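PDB 2V0P: type 2A phosphatase-associated protein 42 from Saccharomyces cerevisiae, which associates with the catalytic subunits of type 2A protein phosphatases, inhibits the phosphatase SIT4 and takes part in negative regulation of the TOR signalling pathway. Local coordinates for residues A[122-125]-A[126-130]; A[141-144]-A[145-148]; A[217-220]-A[221-225]. All coordinates share one frame; numbering follows the deposited sequence.

Contact 1: A[122-125]-A[126-130]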
# COMPACT_ATOMS: atom_id res chain seq x y z
N LYS A 122 -16.51 -24.59 15.63
CA LYS A 122 -16.46 -25.38 14.41
C LYS A 122 -17.41 -24.80 13.38
O LYS A 122 -18.20 -25.52 12.79
CB LYS A 122 -16.75 -26.85 14.72
CG LYS A 122 -15.75 -27.50 15.67
CD LYS A 122 -15.77 -29.02 15.58
CE LYS A 122 -15.19 -29.53 14.24
NZ LYS A 122 -15.33 -31.00 14.03
N LEU A 123 -17.33 -23.48 13.17
CA LEU A 123 -18.17 -22.77 12.23
C LEU A 123 -17.38 -22.14 11.08
O LEU A 123 -17.95 -21.69 10.12
CB LEU A 123 -19.04 -21.70 12.91
CG LEU A 123 -20.25 -22.20 13.70
CD1 LEU A 123 -20.86 -21.09 14.55
CD2 LEU A 123 -21.28 -22.80 12.74
N LEU A 124 -16.08 -22.18 11.17
CA LEU A 124 -15.27 -21.36 10.29
C LEU A 124 -15.10 -21.99 8.87
O LEU A 124 -14.54 -23.04 8.72
CB LEU A 124 -13.94 -21.02 10.98
CG LEU A 124 -13.17 -19.79 10.42
CD1 LEU A 124 -14.03 -18.53 10.40
CD2 LEU A 124 -11.89 -19.54 11.19
N ASP A 125 -15.65 -21.34 7.87
CA ASP A 125 -15.33 -21.59 6.47
C ASP A 125 -13.85 -21.97 6.31
O ASP A 125 -12.98 -21.28 6.82
CB ASP A 125 -15.62 -20.32 5.68
CG ASP A 125 -15.70 -20.55 4.18
OD1 ASP A 125 -14.77 -21.17 3.63
OD2 ASP A 125 -16.67 -20.09 3.55
N PRO A 126 -13.55 -23.06 5.60
CA PRO A 126 -12.15 -23.45 5.57
C PRO A 126 -11.27 -22.41 4.82
O PRO A 126 -10.10 -22.31 5.10
CB PRO A 126 -12.18 -24.80 4.90
CG PRO A 126 -13.39 -24.78 4.05
CD PRO A 126 -14.38 -23.96 4.77
N LEU A 127 -11.86 -21.64 3.91
CA LEU A 127 -11.18 -20.58 3.23
C LEU A 127 -10.69 -19.54 4.25
O LEU A 127 -9.59 -18.98 4.13
CB LEU A 127 -12.12 -19.92 2.23
CG LEU A 127 -11.54 -18.85 1.27
CD1 LEU A 127 -12.33 -18.74 -0.02
CD2 LEU A 127 -11.46 -17.48 1.92
N VAL A 128 -11.53 -19.28 5.25
CA VAL A 128 -11.19 -18.26 6.23
C VAL A 128 -10.24 -18.86 7.21
O VAL A 128 -9.30 -18.21 7.63
CB VAL A 128 -12.44 -17.69 6.92
CG1 VAL A 128 -12.06 -16.70 8.05
CG2 VAL A 128 -13.31 -16.97 5.91
N GLY A 129 -10.49 -20.11 7.58
CA GLY A 129 -9.66 -20.82 8.52
C GLY A 129 -8.24 -21.03 8.07
O GLY A 129 -7.34 -21.05 8.90
N GLU A 130 -8.02 -21.21 6.76
CA GLU A 130 -6.67 -21.41 6.26
C GLU A 130 -5.83 -20.14 6.49
O GLU A 130 -4.68 -20.22 6.89
CB GLU A 130 -6.71 -21.74 4.78
CG GLU A 130 -5.42 -22.30 4.28
CD GLU A 130 -5.23 -22.03 2.80
OE1 GLU A 130 -6.00 -21.21 2.24
OE2 GLU A 130 -4.31 -22.62 2.21

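Contact 2: A[141-144]-A[145-148]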
# COMPACT_ATOMS: atom_id res chain seq x y z
N PRO A 141 -0.24 -10.56 13.66
CA PRO A 141 -0.55 -11.15 12.36
C PRO A 141 0.06 -10.30 11.25
O PRO A 141 0.10 -9.07 11.36
CB PRO A 141 -2.05 -11.04 12.28
CG PRO A 141 -2.38 -9.86 13.14
CD PRO A 141 -1.35 -9.75 14.18
N GLN A 142 0.51 -10.96 10.20
CA GLN A 142 1.27 -10.31 9.13
C GLN A 142 0.51 -10.43 7.81
O GLN A 142 0.01 -11.49 7.46
CB GLN A 142 2.65 -10.96 9.00
CG GLN A 142 3.51 -10.87 10.21
CD GLN A 142 4.00 -9.46 10.45
OE1 GLN A 142 4.71 -8.89 9.62
NE2 GLN A 142 3.62 -8.89 11.58
N LEU A 143 0.41 -9.32 7.10
CA LEU A 143 -0.22 -9.25 5.78
C LEU A 143 0.46 -10.19 4.81
O LEU A 143 -0.14 -10.67 3.85
CB LEU A 143 -0.18 -7.79 5.29
CG LEU A 143 -1.00 -7.27 4.13
CD1 LEU A 143 -2.44 -7.45 4.33
CD2 LEU A 143 -0.68 -5.78 3.99
N SER A 144 1.72 -10.51 5.09
CA SER A 144 2.42 -11.51 4.30
C SER A 144 1.97 -12.96 4.56
O SER A 144 2.39 -13.85 3.83
CB SER A 144 3.94 -11.36 4.48
OG SER A 144 4.29 -10.93 5.79
N GLU A 145 1.15 -13.19 5.59
CA GLU A 145 0.64 -14.53 5.98
C GLU A 145 -0.79 -14.79 5.52
O GLU A 145 -1.31 -15.91 5.54
CB GLU A 145 0.71 -14.70 7.50
CG GLU A 145 2.13 -14.63 8.08
CD GLU A 145 2.16 -14.63 9.58
OE1 GLU A 145 1.35 -13.92 10.20
OE2 GLU A 145 2.97 -15.37 10.16
N LEU A 146 -1.45 -13.72 5.13
CA LEU A 146 -2.81 -13.76 4.75
C LEU A 146 -3.00 -14.18 3.29
O LEU A 146 -3.95 -14.89 2.96
CB LEU A 146 -3.35 -12.37 5.01
CG LEU A 146 -4.80 -12.06 5.13
CD1 LEU A 146 -5.48 -12.71 6.38
CD2 LEU A 146 -4.85 -10.55 5.18
N TYR A 147 -2.08 -13.73 2.43
CA TYR A 147 -2.04 -14.09 1.02
C TYR A 147 -0.58 -14.23 0.64
O TYR A 147 0.29 -13.61 1.27
CB TYR A 147 -2.66 -13.00 0.15
CG TYR A 147 -4.14 -12.72 0.35
CD1 TYR A 147 -4.56 -11.57 0.97
CD2 TYR A 147 -5.09 -13.60 -0.14
CE1 TYR A 147 -5.88 -11.28 1.13
CE2 TYR A 147 -6.44 -13.35 0.03
CZ TYR A 147 -6.83 -12.20 0.67
OH TYR A 147 -8.14 -11.97 0.77
N ALA A 148 -0.30 -15.04 -0.37
CA ALA A 148 1.02 -15.03 -1.01
C ALA A 148 1.25 -13.63 -1.58
O ALA A 148 0.30 -13.00 -2.05
CB ALA A 148 1.08 -16.08 -2.10

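Contact 3: A[217-220]-A[221-225]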
# COMPACT_ATOMS: atom_id res chain seq x y z
N ASN A 217 -11.26 -9.14 4.64
CA ASN A 217 -11.09 -7.85 4.00
C ASN A 217 -10.73 -6.74 4.96
O ASN A 217 -9.96 -5.86 4.64
CB ASN A 217 -12.31 -7.43 3.23
CG ASN A 217 -12.47 -8.23 1.93
OD1 ASN A 217 -11.49 -8.64 1.31
ND2 ASN A 217 -13.68 -8.43 1.53
N ASN A 218 -11.33 -6.77 6.13
CA ASN A 218 -11.05 -5.77 7.09
C ASN A 218 -9.70 -5.98 7.71
O ASN A 218 -9.00 -4.99 8.01
CB ASN A 218 -12.18 -5.72 8.15
CG ASN A 218 -13.52 -5.53 7.55
OD1 ASN A 218 -13.67 -4.89 6.59
ND2 ASN A 218 -14.52 -6.19 8.13
N ILE A 219 -9.32 -7.24 7.96
CA ILE A 219 -8.06 -7.50 8.55
C ILE A 219 -6.97 -7.00 7.49
O ILE A 219 -6.05 -6.42 7.87
CB ILE A 219 -7.81 -8.94 8.91
CG1 ILE A 219 -8.61 -9.30 10.22
CG2 ILE A 219 -6.33 -9.19 9.21
CD1 ILE A 219 -8.66 -10.73 10.52
N GLU A 220 -7.16 -7.28 6.24
CA GLU A 220 -6.15 -6.88 5.17
C GLU A 220 -6.00 -5.35 5.13
O GLU A 220 -4.85 -4.80 5.17
CB GLU A 220 -6.57 -7.43 3.80
CG GLU A 220 -5.44 -7.44 2.78
CD GLU A 220 -5.91 -7.50 1.34
OE1 GLU A 220 -7.12 -7.39 1.06
OE2 GLU A 220 -5.05 -7.63 0.48
N GLN A 221 -7.13 -4.67 5.09
CA GLN A 221 -7.18 -3.24 4.97
C GLN A 221 -6.52 -2.64 6.20
O GLN A 221 -5.72 -1.79 6.05
CB GLN A 221 -8.59 -2.74 4.83
CG GLN A 221 -8.77 -1.30 5.16
CD GLN A 221 -8.12 -0.37 4.13
OE1 GLN A 221 -8.09 -0.66 2.94
NE2 GLN A 221 -7.61 0.76 4.59
N ASN A 222 -6.81 -3.16 7.39
CA ASN A 222 -6.22 -2.57 8.58
C ASN A 222 -4.70 -2.83 8.73
O ASN A 222 -3.97 -2.02 9.24
CB ASN A 222 -7.02 -2.99 9.85
CG ASN A 222 -8.43 -2.42 9.87
OD1 ASN A 222 -8.83 -1.66 9.02
ND2 ASN A 222 -9.21 -2.85 10.82
N LEU A 223 -4.23 -3.99 8.31
CA LEU A 223 -2.86 -4.30 8.39
C LEU A 223 -2.09 -3.41 7.39
O LEU A 223 -1.16 -2.82 7.76
CB LEU A 223 -2.65 -5.77 8.07
CG LEU A 223 -3.05 -6.70 9.23
CD1 LEU A 223 -2.64 -8.14 8.89
CD2 LEU A 223 -2.40 -6.26 10.49
N PHE A 224 -2.60 -3.28 6.19
CA PHE A 224 -1.97 -2.42 5.17
C PHE A 224 -1.96 -0.97 5.59
O PHE A 224 -0.92 -0.31 5.52
CB PHE A 224 -2.71 -2.53 3.88
CG PHE A 224 -1.98 -1.88 2.76
CD1 PHE A 224 -0.82 -2.44 2.28
CD2 PHE A 224 -2.41 -0.67 2.23
CE1 PHE A 224 -0.11 -1.84 1.21
CE2 PHE A 224 -1.69 -0.05 1.18
CZ PHE A 224 -0.57 -0.65 0.68
N GLU A 225 -3.14 -0.47 6.01
CA GLU A 225 -3.30 0.88 6.50
C GLU A 225 -2.36 1.12 7.66
O GLU A 225 -1.62 2.12 7.64
CB GLU A 225 -4.74 1.16 6.89
CG GLU A 225 -5.12 2.63 7.06
CD GLU A 225 -6.56 2.77 7.53
OE1 GLU A 225 -7.44 2.07 6.98
OE2 GLU A 225 -6.83 3.58 8.45

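Contact 1: A[122-125]-A[126-130]
D125 N-caps helix 126-133, and both its side chain and its carbonyl group reach the first turn. In the capping bond, L127 N gives its hydrogen to D125 OD1 at 3.0 Å. The amide meets that oxygen on its anti side, 20° out of the carboxylate plane. With CG anti to the backbone N (chi1 -164°), the carboxylate lies near the carbonyl carbon and swings over the start of the helix. The main chain adds two bonds to the single acceptor D125 O. G129 N makes the straight one, 2.9 Å long at D125 O with an N-H...O angle of 166°, the i to i+4 bond of the opening helical turn. V128 N also lies 2.9 Å from D125 O, but its bond is bent and weak. Proline suits the next position, P126, because the first residue of a helix needs no amide hydrogen, and its ring carbon CD lies close to the cap oxygen.

Apolar contact comes from L124, just before the cap. Its CD1 meets V128 CG1 at 3.6 Å, the two side chains running at about a right angle, while CD2 rests on the backbone, 3.7 Å from G129 CA. L124 and V128 both continue onto L115 of helix 93-120 and S212 of helix 199-231, so the start of the short helix packs against both.

The other carboxylate oxygen, D125 OD2, forms a salt bridge with R172 and a hydrogen bond with H209. A short acidic side chain thus serves a helix start and a cation together. Although D125 is buried, R172 nearby and the positive end of the helix dipole would be expected to favour its ionised form.

Contact 2: A[141-144]-A[145-148]
E145 turns its side chain back over Q142, so that the two residues are joined by a pair of bonds running in opposite senses. E145 N donates to Q142 O at 2.8 Å, approaching from above the carbonyl plane, 55° out of it. In return, Q142 N gives its hydrogen to E145 OE1 at 3.1 Å, reaching that oxygen on its anti side. The two bonds close the turn from both ends, one from backbone to backbone and the other from backbone to side chain.

The torsions of E145 explain the reach: CG lies beside its own backbone N (chi1 -62°) and the chain then runs out extended, long enough for the carboxylate to arrive at Q142 N. On the way it passes along the aliphatic part of the glutamine, with OE1 3.4 Å from Q142 CB. The amide of Q142 bends off at chi2, its plane turned 74° from the carboxylate. E145 OE2 makes a salt bridge with K136, so both oxygens are engaged. Replacing the glutamate by an alanine would probably cost K136 this charge partner and Q142 N this acceptor, leaving the turn less firmly closed.

The side chain of L143 leaves its CA pointing away from 145-148, yet its CD1 still touches L146 CD2 at 4.0 Å. Leucines suit this side of the turn, which faces helix 199-231 and where L146 is buried.

This short, weakly bonded helical turn, about 143-146, sits between larger elements: L143 leans on F224 of helix 199-231, L146 on K131 of helix 126-133, and Y147, just past the turn, packs against K166 and L169 of helix 156-186.

Contact 3: A[217-220]-A[221-225]
I219 and L223 run alongside each other, one helical turn apart, and form the close-packed apolar edge of this piece of helix 199-231. I219 CG2 meets L223 CD1 at 3.8 Å, and L223 CG also sits 3.3 Å from I219 O. Isoleucine, branched at CB, and leucine, branched at CG, both suit this buried strip, where I219 also packs on F111 of helix 93-120 and L223 on L143. Beneath them runs regular i to i+4 bonding: L223 N to I219 O is 3.1 Å, and F224 N to E220 O is 2.9 Å.

Long antiparallel helices of this kind build the tetratricopeptide repeat-like fold of this N-terminal domain, and here the helix faces three neighbours and a second subunit. E220 is buried among them; its OE2 forms a salt bridge with K166 of helix 156-186.

Looser packing is found round Q221 and N218, which are partly exposed, although the second subunit lies against Q221 and the buried E225. At Q221 chi1 (160°) sends CG to the side opposite the backbone N, and a bend at chi2 then brings NE2 within 2.7 Å of E225 OE1. The bond lies 3° from the amide plane and uses the anti lone pair of OE1. NE2 also makes a weak hydrogen bond to K154 O of the second subunit. N218 ND2 donates a hydrogen bond to D214 OD2.

From the N terminus, the three contacts come in series along the chain, with no nesting or crossing, and each is local, joining residues only a few positions apart. Contact 1 turns the chain from helix 93-120 into helix 126-133. Contact 2 closes the next short turn, helix 143-146, before the chain enters helix 156-186. Contact 3 lies within the last long helix, 199-231. Contacts 2 and 3, with centres about 10 Å apart, touch directly through L143 and Y147 of contact 2 against E220 of contact 3. Contact 1 touches neither, its centre lying about 16 Å from that of contact 2. Helix 199-231 is thus met by contacts 1 and 2 and carries contact 3.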